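Local coordinates for protein CrmK (Actinoalloteichus sp. WH1-2216-6, PDB 5I1V) that is a flavoenzyme oxidase with covalently bound FAD that takes part in recycling a shunt product during caerulomycin biosynthesis, at residues A[93-98]-A[199-204]; A[152-157]-A[168-173]; A[434-439]-A[467-472]; A[450-455]-A[493-498]. All blocks are in the same frame, centred on the assembly; numbering follows the deposited sequence.

Contact 1. Residues A[93-98]-A[199-204]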
loop_
_atom_site.group_PDB
_atom_site.type_symbol
_atom_site.label_atom_id
_atom_site.label_comp_id
_atom_site.label_asym_id
_atom_site.label_seq_id
_atom_site.Cartn_x
_atom_site.Cartn_y
_atom_site.Cartn_z
ATOM N N ARG A 93 13.260 19.844 20.015
ATOM C CA ARG A 93 13.105 18.798 21.020
ATOM C C ARG A 93 14.058 17.647 20.804
ATOM O O ARG A 93 14.124 16.764 21.625
ATOM C CB ARG A 93 11.657 18.266 21.026
ATOM C CG ARG A 93 10.608 19.322 21.318
ATOM C CD ARG A 93 9.235 18.700 21.427
ATOM N NE ARG A 93 8.190 19.693 21.676
ATOM C CZ ARG A 93 7.757 20.071 22.874
ATOM N NH1 ARG A 93 6.775 20.969 22.942
ATOM N NH2 ARG A 93 8.286 19.597 24.009
ATOM N N GLY A 94 14.768 17.618 19.676
ATOM C CA GLY A 94 15.681 16.540 19.412
ATOM C C GLY A 94 14.923 15.247 19.217
ATOM O O GLY A 94 15.363 14.175 19.621
ATOM N N ALA A 95 13.755 15.352 18.594
ATOM C CA ALA A 95 12.874 14.184 18.466
ATOM C C ALA A 95 12.129 14.234 17.166
ATOM O O ALA A 95 11.873 15.325 16.670
ATOM C CB ALA A 95 11.878 14.176 19.633
ATOM N N PHE A 96 11.721 13.065 16.661
ATOM C CA PHE A 96 10.908 13.011 15.470
ATOM C C PHE A 96 9.432 13.338 15.747
ATOM O O PHE A 96 8.781 12.656 16.571
ATOM C CB PHE A 96 11.042 11.665 14.779
ATOM C CG PHE A 96 12.397 11.438 14.237
ATOM C CD1 PHE A 96 12.764 11.922 12.996
ATOM C CD2 PHE A 96 13.335 10.757 15.005
ATOM C CE1 PHE A 96 14.064 11.721 12.551
ATOM C CE2 PHE A 96 14.593 10.546 14.543
ATOM C CZ PHE A 96 14.965 11.010 13.331
ATOM N N GLU A 97 8.917 14.356 15.058
ATOM C CA GLU A 97 7.500 14.734 15.177
ATOM C C GLU A 97 6.678 13.906 14.209
ATOM O O GLU A 97 6.999 13.825 13.023
ATOM C CB GLU A 97 7.338 16.193 14.858
ATOM C CG GLU A 97 5.982 16.792 15.206
ATOM C CD GLU A 97 5.849 18.245 14.683
ATOM O OE1 GLU A 97 6.844 18.740 14.146
ATOM O OE2 GLU A 97 4.747 18.858 14.735
ATOM N N VAL A 98 5.635 13.282 14.727
ATOM C CA VAL A 98 4.766 12.443 13.941
ATOM C C VAL A 98 3.334 12.897 14.199
ATOM O O VAL A 98 2.794 12.635 15.278
ATOM C CB VAL A 98 4.904 10.942 14.305
ATOM C CG1 VAL A 98 3.929 10.076 13.493
ATOM C CG2 VAL A 98 6.315 10.386 14.097
ATOM N N ARG A 199 -0.170 15.078 17.825
ATOM C CA ARG A 199 1.160 14.672 17.361
ATOM C C ARG A 199 1.925 14.023 18.497
ATOM O O ARG A 199 1.617 14.217 19.636
ATOM C CB ARG A 199 1.979 15.854 16.771
ATOM C CG ARG A 199 2.252 16.960 17.752
ATOM C CD ARG A 199 2.509 18.338 17.102
ATOM N NE ARG A 199 1.290 18.905 16.563
ATOM C CZ ARG A 199 1.081 19.194 15.280
ATOM N NH1 ARG A 199 2.056 19.085 14.403
ATOM N NH2 ARG A 199 -0.099 19.642 14.894
ATOM N N TYR A 200 2.934 13.258 18.136
ATOM C CA TYR A 200 3.774 12.505 19.063
ATOM C C TYR A 200 5.185 12.941 18.717
ATOM O O TYR A 200 5.473 13.311 17.556
ATOM C CB TYR A 200 3.732 10.994 18.781
ATOM C CG TYR A 200 2.454 10.242 18.966
ATOM C CD1 TYR A 200 2.109 9.771 20.218
ATOM C CD2 TYR A 200 1.619 9.928 17.887
ATOM C CE1 TYR A 200 0.976 8.999 20.431
ATOM C CE2 TYR A 200 0.453 9.158 18.086
ATOM C CZ TYR A 200 0.145 8.686 19.365
ATOM O OH TYR A 200 -0.965 7.900 19.637
ATOM N N TRP A 201 6.067 12.818 19.671
ATOM C CA TRP A 201 7.493 12.982 19.440
ATOM C C TRP A 201 8.199 11.712 19.880
ATOM O O TRP A 201 8.033 11.236 21.006
ATOM C CB TRP A 201 8.051 14.188 20.213
ATOM C CG TRP A 201 7.724 15.521 19.614
ATOM C CD1 TRP A 201 8.414 16.184 18.670
ATOM C CD2 TRP A 201 6.585 16.334 19.927
ATOM N NE1 TRP A 201 7.798 17.390 18.376
ATOM C CE2 TRP A 201 6.672 17.502 19.139
ATOM C CE3 TRP A 201 5.535 16.203 20.818
ATOM C CZ2 TRP A 201 5.742 18.544 19.236
ATOM C CZ3 TRP A 201 4.593 17.224 20.906
ATOM C CH2 TRP A 201 4.717 18.387 20.135
ATOM N N LEU A 202 9.065 11.206 18.995
ATOM C CA LEU A 202 9.759 10.002 19.230
ATOM C C LEU A 202 11.259 10.204 19.314
ATOM O O LEU A 202 11.854 10.834 18.444
ATOM C CB LEU A 202 9.461 8.986 18.110
ATOM C CG LEU A 202 7.981 8.695 17.828
ATOM C CD1 LEU A 202 7.837 7.875 16.557
ATOM C CD2 LEU A 202 7.358 7.932 18.962
ATOM N N ARG A 203 11.861 9.562 20.308
ATOM C CA ARG A 203 13.300 9.549 20.443
ATOM C C ARG A 203 13.739 8.510 21.471
ATOM O O ARG A 203 13.025 8.243 22.397
ATOM C CB ARG A 203 13.748 10.967 20.840
ATOM C CG ARG A 203 14.252 11.155 22.227
ATOM C CD ARG A 203 14.549 12.631 22.484
ATOM N NE ARG A 203 15.909 12.986 22.159
ATOM C CZ ARG A 203 16.942 12.784 22.980
ATOM N NH1 ARG A 203 16.743 12.234 24.183
ATOM N NH2 ARG A 203 18.178 13.124 22.605
ATOM N N SER A 204 14.909 7.916 21.304
ATOM C CA SER A 204 15.487 7.032 22.329
ATOM C C SER A 204 15.785 7.820 23.568
ATOM O O SER A 204 16.357 8.906 23.485
ATOM C CB SER A 204 16.809 6.425 21.854
ATOM O OG SER A 204 16.599 5.675 20.692
HETATM O O HOH W 1 18.168 13.935 20.043
#
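With E97 CG swung opposite the backbone N (chi1 -168°) and the rest of its chain extended, the carboxylate reaches R199, whose chain bends back at chi3 (72°) to meet it. R199 NH1 gives E97 OE2 a salt-bridging hydrogen bond of 2.7 Å, nearly along the C-O axis and close to the guanidinium plane, although carboxylate and guanidinium planes are 55° apart. R199 is shared: NH1 also pairs with E99, and NE with E156 of the next strand. R93, straight from CG to NE, lies over one face of W201. Its CD sits 3.6 Å from the centroid of the five-membered ring, a CH-pi contact, and its CZ makes a cation-pi contact 4.5 Å from the centroid of the six-membered ring. E97 CG runs alongside the same indole, 3.7 Å from W201 NE1, whose hydrogen bond goes to D90. Strands 95-99 and 196-202 are antiparallel neighbours in the five-stranded sheet of the FAD-binding part; F96 and V98 form hydrogen-bonded pairs with L202 and Y200, and E97 faces W201 in a non-hydrogen-bonded pair. On the sheet face of F96 and V98, V98 CG2 packs 3.8 Å from L202 CD1. At the start of the strand, G94 and A95 form a G1 bulge opposite D90. There R203 NE donates to G94 O (2.9 Å) from above the carbonyl plane, and near that oxygen lies a water accepting from R203 NH2.

Contact 2. Residues A[152-157]-A[168-173]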
loop_
_atom_site.group_PDB
_atom_site.type_symbol
_atom_site.label_atom_id
_atom_site.label_comp_id
_atom_site.label_asym_id
_atom_site.label_seq_id
_atom_site.Cartn_x
_atom_site.Cartn_y
_atom_site.Cartn_z
ATOM N N LEU A 152 8.537 7.110 23.288
ATOM C CA LEU A 152 7.624 8.237 23.340
ATOM C C LEU A 152 8.223 9.362 24.219
ATOM O O LEU A 152 8.255 9.297 25.444
ATOM C CB LEU A 152 6.252 7.884 23.840
ATOM C CG LEU A 152 5.170 8.991 23.783
ATOM C CD1 LEU A 152 4.914 9.430 22.360
ATOM C CD2 LEU A 152 3.870 8.469 24.363
ATOM N N HIS A 153 8.714 10.362 23.558
ATOM C CA HIS A 153 9.373 11.506 24.250
ATOM C C HIS A 153 8.328 12.477 24.788
ATOM O O HIS A 153 8.460 12.967 25.906
ATOM C CB HIS A 153 10.348 12.129 23.266
ATOM C CG HIS A 153 10.980 13.404 23.733
ATOM N ND1 HIS A 153 12.045 13.431 24.613
ATOM C CD2 HIS A 153 10.731 14.688 23.401
ATOM C CE1 HIS A 153 12.441 14.686 24.785
ATOM N NE2 HIS A 153 11.636 15.472 24.089
ATOM N N ALA A 154 7.300 12.767 23.980
ATOM C CA ALA A 154 6.267 13.721 24.328
ATOM C C ALA A 154 5.040 13.487 23.439
ATOM O O ALA A 154 5.143 12.893 22.364
ATOM C CB ALA A 154 6.743 15.157 24.114
ATOM N N VAL A 155 3.893 14.014 23.876
ATOM C CA VAL A 155 2.616 13.944 23.141
ATOM C C VAL A 155 1.840 15.232 23.333
ATOM O O VAL A 155 1.845 15.766 24.430
ATOM C CB VAL A 155 1.842 12.672 23.620
ATOM C CG1 VAL A 155 1.406 12.734 25.092
ATOM C CG2 VAL A 155 0.692 12.374 22.700
ATOM N N GLU A 156 1.202 15.736 22.281
ATOM C CA GLU A 156 0.372 16.900 22.290
ATOM C C GLU A 156 -1.052 16.426 22.211
ATOM O O GLU A 156 -1.401 15.648 21.329
ATOM C CB GLU A 156 0.701 17.820 21.110
ATOM C CG GLU A 156 -0.095 19.083 21.120
ATOM C CD GLU A 156 0.178 19.941 19.895
ATOM O OE1 GLU A 156 -0.367 19.665 18.804
ATOM O OE2 GLU A 156 0.944 20.911 20.041
ATOM N N VAL A 157 -1.864 16.819 23.183
ATOM C CA VAL A 157 -3.238 16.373 23.300
ATOM C C VAL A 157 -4.179 17.541 23.514
ATOM O O VAL A 157 -3.899 18.429 24.338
ATOM C CB VAL A 157 -3.394 15.476 24.522
ATOM C CG1 VAL A 157 -4.650 14.654 24.460
ATOM C CG2 VAL A 157 -2.200 14.539 24.647
ATOM N N THR A 168 -4.873 22.786 24.682
ATOM C CA THR A 168 -3.857 21.902 24.167
ATOM C C THR A 168 -2.743 21.826 25.168
ATOM O O THR A 168 -2.259 22.864 25.674
ATOM C CB THR A 168 -3.273 22.410 22.852
ATOM O OG1 THR A 168 -4.341 22.708 21.930
ATOM C CG2 THR A 168 -2.400 21.319 22.240
ATOM N N VAL A 169 -2.294 20.619 25.429
ATOM C CA VAL A 169 -1.188 20.435 26.333
ATOM C C VAL A 169 -0.150 19.545 25.680
ATOM O O VAL A 169 -0.481 18.627 24.947
ATOM C CB VAL A 169 -1.645 19.890 27.704
ATOM C CG1 VAL A 169 -2.669 20.819 28.337
ATOM C CG2 VAL A 169 -2.271 18.525 27.598
ATOM N N VAL A 170 1.096 19.781 26.011
ATOM C CA VAL A 170 2.165 18.872 25.635
ATOM C C VAL A 170 2.622 18.195 26.913
ATOM O O VAL A 170 2.967 18.846 27.913
ATOM C CB VAL A 170 3.328 19.613 24.982
ATOM C CG1 VAL A 170 4.545 18.710 24.835
ATOM C CG2 VAL A 170 2.893 20.160 23.614
ATOM N N ALA A 171 2.567 16.881 26.905
ATOM C CA ALA A 171 2.970 16.117 28.069
ATOM C C ALA A 171 4.244 15.338 27.701
ATOM O O ALA A 171 4.297 14.680 26.663
ATOM C CB ALA A 171 1.872 15.157 28.469
ATOM N N THR A 172 5.242 15.363 28.575
ATOM C CA THR A 172 6.541 14.730 28.272
ATOM C C THR A 172 6.910 13.686 29.327
ATOM O O THR A 172 6.308 13.596 30.389
ATOM C CB THR A 172 7.686 15.774 28.175
ATOM O OG1 THR A 172 8.144 16.067 29.479
ATOM C CG2 THR A 172 7.292 17.086 27.488
ATOM N N ARG A 173 7.897 12.864 28.990
ATOM C CA ARG A 173 8.397 11.799 29.869
ATOM C C ARG A 173 9.315 12.260 31.009
ATOM O O ARG A 173 9.614 11.460 31.890
ATOM C CB ARG A 173 9.144 10.743 29.052
ATOM C CG ARG A 173 10.411 11.242 28.391
ATOM C CD ARG A 173 11.025 10.173 27.507
ATOM N NE ARG A 173 11.018 8.919 28.203
ATOM C CZ ARG A 173 10.960 7.723 27.631
ATOM N NH1 ARG A 173 10.901 7.558 26.289
ATOM N NH2 ARG A 173 10.979 6.667 28.438
#
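V155 pairs with A171, and V157 with V169, each through two backbone bonds, in this antiparallel hairpin; the bond from A171 N to V155 O measures 2.8 Å and runs nearly along the C=O axis. At the far end R173 N donates to H153 O over 3.1 Å, beside the classic bulge that H153 and A154 form opposite W201. In the non-hydrogen-bonded pairs, CA-H...O contacts fill in, such as A154 CA to A171 O at 3.2 Å.

Apolar packing divides between the two faces. E156 stretches its chain so that CG lies 3.4 Å from T168 CG2 and 4.0 Å from V170 CG2, while A154 CB meets T172 CG2 at 3.9 Å. On the other face V155 CG1 touches A171 CB (4.2 Å), and L182 and W183 of helix 180-185 cover A171.

Polar ends look elsewhere: E156 OE1 accepts from T198 and T40, and T172 OG1 bonds to D177. Across the hairpin itself, cohesion therefore comes from main-chain bonds and aliphatic contact, whereas E156 OE1 is committed to strand 196-202 and helix 40-52, where R199 would be expected to stabilise the negative charge of the carboxylate.

Contact 3. Residues A[434-439]-A[467-472]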
loop_
_atom_site.group_PDB
_atom_site.type_symbol
_atom_site.label_atom_id
_atom_site.label_comp_id
_atom_site.label_asym_id
_atom_site.label_seq_id
_atom_site.Cartn_x
_atom_site.Cartn_y
_atom_site.Cartn_z
ATOM N N GLY A 434 -13.605 -18.984 28.938
ATOM C CA GLY A 434 -13.645 -18.560 27.542
ATOM C C GLY A 434 -12.769 -17.358 27.197
ATOM O O GLY A 434 -12.795 -16.898 26.068
ATOM N N VAL A 435 -11.991 -16.858 28.155
ATOM C CA VAL A 435 -11.113 -15.697 27.925
ATOM C C VAL A 435 -9.716 -15.929 28.499
ATOM O O VAL A 435 -9.538 -16.774 29.403
ATOM C CB VAL A 435 -11.717 -14.442 28.554
ATOM C CG1 VAL A 435 -13.069 -14.164 27.945
ATOM C CG2 VAL A 435 -11.859 -14.599 30.058
ATOM N N PRO A 436 -8.714 -15.168 28.012
ATOM C CA PRO A 436 -7.354 -15.254 28.559
ATOM C C PRO A 436 -7.189 -14.452 29.838
ATOM O O PRO A 436 -6.562 -13.378 29.839
ATOM C CB PRO A 436 -6.496 -14.640 27.438
ATOM C CG PRO A 436 -7.392 -13.603 26.860
ATOM C CD PRO A 436 -8.779 -14.204 26.887
ATOM N N THR A 437 -7.719 -14.980 30.941
ATOM C CA THR A 437 -7.628 -14.339 32.240
ATOM C C THR A 437 -6.156 -14.300 32.661
ATOM O O THR A 437 -5.497 -15.346 32.601
ATOM C CB THR A 437 -8.358 -15.201 33.302
ATOM O OG1 THR A 437 -7.785 -16.524 33.283
ATOM C CG2 THR A 437 -9.805 -15.300 32.988
ATOM N N PRO A 438 -5.642 -13.140 33.108
ATOM C CA PRO A 438 -4.226 -13.144 33.453
ATOM C C PRO A 438 -3.901 -14.145 34.558
ATOM O O PRO A 438 -4.505 -14.085 35.624
ATOM C CB PRO A 438 -3.966 -11.712 33.940
ATOM C CG PRO A 438 -4.973 -10.889 33.211
ATOM C CD PRO A 438 -6.168 -11.763 32.986
ATOM N N ASP A 439 -2.974 -15.057 34.272
ATOM C CA ASP A 439 -2.585 -16.108 35.208
ATOM C C ASP A 439 -1.175 -16.564 34.844
ATOM O O ASP A 439 -0.406 -15.795 34.261
ATOM C CB ASP A 439 -3.614 -17.263 35.181
ATOM C CG ASP A 439 -3.711 -17.938 33.813
ATOM O OD1 ASP A 439 -2.723 -17.909 33.055
ATOM O OD2 ASP A 439 -4.781 -18.495 33.476
ATOM N N HIS A 467 -11.543 -4.956 31.488
ATOM C CA HIS A 467 -10.410 -4.039 31.711
ATOM C C HIS A 467 -9.186 -4.658 32.424
ATOM O O HIS A 467 -8.055 -4.232 32.243
ATOM C CB HIS A 467 -10.857 -2.754 32.397
ATOM C CG HIS A 467 -11.755 -2.975 33.566
ATOM N ND1 HIS A 467 -11.276 -3.339 34.803
ATOM C CD2 HIS A 467 -13.103 -2.895 33.688
ATOM C CE1 HIS A 467 -12.289 -3.430 35.648
ATOM N NE2 HIS A 467 -13.404 -3.162 34.996
ATOM N N THR A 468 -9.413 -5.654 33.258
ATOM C CA THR A 468 -8.307 -6.424 33.776
ATOM C C THR A 468 -7.538 -7.195 32.738
ATOM O O THR A 468 -6.294 -7.260 32.784
ATOM C CB THR A 468 -8.849 -7.395 34.820
ATOM O OG1 THR A 468 -9.475 -6.586 35.815
ATOM C CG2 THR A 468 -7.725 -8.255 35.374
ATOM N N ILE A 469 -8.277 -7.788 31.809
ATOM C CA ILE A 469 -7.695 -8.557 30.754
ATOM C C ILE A 469 -6.796 -7.693 29.847
ATOM O O ILE A 469 -5.767 -8.163 29.394
ATOM C CB ILE A 469 -8.772 -9.251 29.922
ATOM C CG1 ILE A 469 -9.442 -10.317 30.785
ATOM C CG2 ILE A 469 -8.140 -9.909 28.707
ATOM C CD1 ILE A 469 -10.793 -10.748 30.300
ATOM N N TYR A 470 -7.202 -6.439 29.596
ATOM C CA TYR A 470 -6.434 -5.557 28.688
ATOM C C TYR A 470 -5.369 -4.734 29.389
ATOM O O TYR A 470 -4.347 -4.391 28.791
ATOM C CB TYR A 470 -7.387 -4.592 27.953
ATOM C CG TYR A 470 -8.194 -5.242 26.889
ATOM C CD1 TYR A 470 -7.579 -5.726 25.754
ATOM C CD2 TYR A 470 -9.592 -5.362 26.993
ATOM C CE1 TYR A 470 -8.303 -6.304 24.751
ATOM C CE2 TYR A 470 -10.327 -5.961 26.000
ATOM C CZ TYR A 470 -9.667 -6.417 24.866
ATOM O OH TYR A 470 -10.310 -7.041 23.834
ATOM N N TYR A 471 -5.594 -4.405 30.666
ATOM C CA TYR A 471 -4.723 -3.449 31.346
ATOM C C TYR A 471 -3.942 -4.025 32.571
ATOM O O TYR A 471 -3.150 -3.340 33.220
ATOM C CB TYR A 471 -5.551 -2.229 31.736
ATOM C CG TYR A 471 -6.100 -1.406 30.609
ATOM C CD1 TYR A 471 -5.249 -0.725 29.760
ATOM C CD2 TYR A 471 -7.452 -1.277 30.394
ATOM C CE1 TYR A 471 -5.733 0.066 28.725
ATOM C CE2 TYR A 471 -7.936 -0.521 29.354
ATOM C CZ TYR A 471 -7.068 0.183 28.543
ATOM O OH TYR A 471 -7.489 0.983 27.496
ATOM N N GLY A 472 -4.126 -5.292 32.878
ATOM C CA GLY A 472 -3.428 -5.859 34.029
ATOM C C GLY A 472 -3.885 -5.164 35.284
ATOM O O GLY A 472 -5.080 -5.052 35.524
#
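P436 and P438 shape an irregular run of backbone that passes beside the last turn of a helix, where I469 and T468 meet them. P436 is the centre of an inverse gamma turn, closed by a weak bond from T437 N to V435 O. The facing segment is helical up to Y471: Y471 N and G472 N donate to H467 O and T468 O, and G472 turns out of the helix with positive phi (63°).

I469 supplies most of the helix side of the contact and uses separate branches for separate partners. With CG1 opposite the carbonyl carbon (chi1 -68°) and CD1 carried onward by chi2 of 160°, the long branch reaches V435, where I469 CD1 touches V435 CG2 at 4.0 Å. The two side chains cross at about a right angle. The short branch turns to P436: I469 CG2 lies 4.2 Å from P436 CG and 4.0 Å from P436 O. P438 packs on both helix residues, its CD 4.2 Å from I469 CG1 and its CG 3.9 Å from T468 O. V435 also leans on L454, and a backbone hydrogen bond between I469 and A445 ties the helix to the chain that follows strand 442-444. Helix 466-471 belongs to the berberine-like C-terminal region of this FAD-linked oxidoreductase family, packed here against the loop after helix 414-428.

What joins loop and helix is thus dispersion and the exclusion of water by the branched chains of I469 and V435 and two proline rings. With no directed bond between them, the fit rests on shape.

Contact 4. Residues A[450-455]-A[493-498]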
loop_
_atom_site.group_PDB
_atom_site.type_symbol
_atom_site.label_atom_id
_atom_site.label_comp_id
_atom_site.label_asym_id
_atom_site.label_seq_id
_atom_site.Cartn_x
_atom_site.Cartn_y
_atom_site.Cartn_z
ATOM N N PRO A 450 -9.180 -4.846 20.087
ATOM C CA PRO A 450 -10.269 -4.944 21.064
ATOM C C PRO A 450 -11.354 -5.926 20.644
ATOM O O PRO A 450 -11.685 -5.992 19.477
ATOM C CB PRO A 450 -10.913 -3.567 21.038
ATOM C CG PRO A 450 -10.622 -3.071 19.641
ATOM C CD PRO A 450 -9.250 -3.580 19.327
ATOM N N ASP A 451 -11.947 -6.582 21.625
ATOM C CA ASP A 451 -13.002 -7.562 21.321
ATOM C C ASP A 451 -14.124 -7.350 22.297
ATOM O O ASP A 451 -13.984 -7.718 23.477
ATOM C CB ASP A 451 -12.403 -8.914 21.526
ATOM C CG ASP A 451 -13.394 -10.049 21.362
ATOM O OD1 ASP A 451 -14.575 -9.829 20.982
ATOM O OD2 ASP A 451 -12.932 -11.190 21.631
ATOM N N ILE A 452 -15.250 -6.828 21.836
ATOM C CA ILE A 452 -16.309 -6.484 22.798
ATOM C C ILE A 452 -16.930 -7.740 23.438
ATOM O O ILE A 452 -17.612 -7.632 24.454
ATOM C CB ILE A 452 -17.446 -5.587 22.236
ATOM C CG1 ILE A 452 -18.202 -6.313 21.112
ATOM C CG2 ILE A 452 -16.876 -4.193 21.906
ATOM C CD1 ILE A 452 -19.336 -5.553 20.432
ATOM N N ASP A 453 -16.694 -8.908 22.836
ATOM C CA ASP A 453 -17.118 -10.193 23.446
ATOM C C ASP A 453 -16.532 -10.391 24.853
ATOM O O ASP A 453 -17.140 -11.107 25.642
ATOM C CB ASP A 453 -16.783 -11.396 22.560
ATOM C CG ASP A 453 -17.466 -11.341 21.181
ATOM O OD1 ASP A 453 -18.446 -10.585 21.022
ATOM O OD2 ASP A 453 -17.015 -12.052 20.245
ATOM N N LEU A 454 -15.411 -9.727 25.205
ATOM C CA LEU A 454 -14.838 -9.891 26.557
ATOM C C LEU A 454 -15.684 -9.211 27.611
ATOM O O LEU A 454 -15.491 -9.444 28.769
ATOM C CB LEU A 454 -13.359 -9.459 26.669
ATOM C CG LEU A 454 -12.338 -10.062 25.695
ATOM C CD1 LEU A 454 -10.909 -9.646 26.034
ATOM C CD2 LEU A 454 -12.433 -11.565 25.556
ATOM N N ALA A 455 -16.623 -8.360 27.215
ATOM C CA ALA A 455 -17.548 -7.765 28.170
ATOM C C ALA A 455 -18.941 -8.390 28.050
ATOM O O ALA A 455 -19.896 -7.915 28.664
ATOM C CB ALA A 455 -17.613 -6.256 27.968
ATOM N N HIS A 493 -16.156 5.256 24.465
ATOM C CA HIS A 493 -16.536 4.171 23.580
ATOM C C HIS A 493 -16.767 2.932 24.446
ATOM O O HIS A 493 -16.639 3.022 25.673
ATOM C CB HIS A 493 -15.526 3.938 22.445
ATOM C CG HIS A 493 -14.113 3.701 22.880
ATOM N ND1 HIS A 493 -13.687 2.527 23.445
ATOM C CD2 HIS A 493 -13.002 4.451 22.699
ATOM C CE1 HIS A 493 -12.378 2.586 23.658
ATOM N NE2 HIS A 493 -11.937 3.738 23.187
ATOM N N ALA A 494 -17.099 1.782 23.856
ATOM C CA ALA A 494 -17.489 0.601 24.693
ATOM C C ALA A 494 -16.371 0.205 25.649
ATOM O O ALA A 494 -16.623 -0.297 26.734
ATOM C CB ALA A 494 -17.828 -0.583 23.827
ATOM N N PHE A 495 -15.124 0.373 25.235
ATOM C CA PHE A 495 -13.996 0.027 26.085
ATOM C C PHE A 495 -13.199 1.231 26.546
ATOM O O PHE A 495 -12.031 1.104 26.821
ATOM C CB PHE A 495 -13.075 -0.943 25.370
ATOM C CG PHE A 495 -13.541 -2.387 25.375
ATOM C CD1 PHE A 495 -14.567 -2.838 26.196
ATOM C CD2 PHE A 495 -12.864 -3.324 24.613
ATOM C CE1 PHE A 495 -14.920 -4.182 26.216
ATOM C CE2 PHE A 495 -13.230 -4.678 24.635
ATOM C CZ PHE A 495 -14.245 -5.093 25.435
ATOM N N SER A 496 -13.825 2.380 26.698
ATOM C CA SER A 496 -13.102 3.529 27.197
ATOM C C SER A 496 -12.873 3.420 28.696
ATOM O O SER A 496 -13.644 2.767 29.389
ATOM C CB SER A 496 -13.769 4.834 26.822
ATOM O OG SER A 496 -15.060 4.996 27.371
ATOM N N ILE A 497 -11.795 4.030 29.160
ATOM C CA ILE A 497 -11.492 4.044 30.606
ATOM C C ILE A 497 -12.671 4.710 31.307
ATOM O O ILE A 497 -12.960 5.875 31.048
ATOM C CB ILE A 497 -10.193 4.824 30.943
ATOM C CG1 ILE A 497 -8.966 4.345 30.123
ATOM C CG2 ILE A 497 -9.903 4.794 32.413
ATOM C CD1 ILE A 497 -8.723 2.896 30.239
ATOM N N ARG A 498 -13.330 4.011 32.219
ATOM C CA ARG A 498 -14.488 4.612 32.922
ATOM C C ARG A 498 -14.032 5.568 34.020
ATOM O O ARG A 498 -13.039 5.321 34.697
ATOM C CB ARG A 498 -15.389 3.554 33.565
ATOM C CG ARG A 498 -15.931 2.479 32.626
ATOM C CD ARG A 498 -16.573 3.073 31.402
ATOM N NE ARG A 498 -17.459 2.135 30.708
ATOM C CZ ARG A 498 -17.203 1.526 29.553
ATOM N NH1 ARG A 498 -16.047 1.691 28.918
ATOM N NH2 ARG A 498 -18.128 0.735 29.029
#
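F495 supplies about half of the surface buried here, its phenyl ring reaching into the bend formed by residues 450-455. The rim of the ring makes most of the contacts: F495 CE1 meets A455 CB in the ring plane at 3.8 Å, and F495 CD2 meets P450 CB at 4.1 Å. D451 O lies at the ring edge, 3.3 Å from both F495 CE2 and F495 CZ, so the contact is probably mildly favourable electrostatically. I452 comes next in buried area. Its CG2, set opposite the carbonyl carbon, lies over one face of the F495 ring and touches A494 CB at 4.2 Å, while its longer branch leads away.

D451 OD1 accepts from D453 N in an Asx turn at the start of the 3-10 segment 452-455, and D451 also forms salt bridges with K341 and K343. A type I turn from H493 to S496 presents F495, whose N donates to H493 ND1 at 3.1 Å. R498 grips A494 O end-on through NH1 and NH2, both from the same face of the carbonyl plane, and its NH1 also reaches S496 O on a lone pair (2.7 Å).

H493 touches the FAD, so this C-terminal turn borders the cofactor pocket. Y470 of helix 466-471 meets the F495 ring and bonds to D451 N, W466 of that helix packs on A455 and R498, and helix 475-485 flanks I497.

In the fold
Contact 1 opens first and closes a loop of 100 residues; contact 2, a beta hairpin, is nested inside it. The two touch: strand 196-202 returns to lie between strands 95-99 and 152-160, so contacts 1 and 2 build adjoining parts of one five-stranded antiparallel sheet. Contacts 3 and 4 follow in series and cross each other, since 450-455 falls between 434-439 and 467-472 and 493-498 comes after both. Their centres are about 12 Å apart, and Y470 joins them. They tie the loop after helix 414-428 to helix 466-471, and the loop 450-455 to the C-terminal turn, about 25 to 32 Å from contacts 1 and 2, centre to centre.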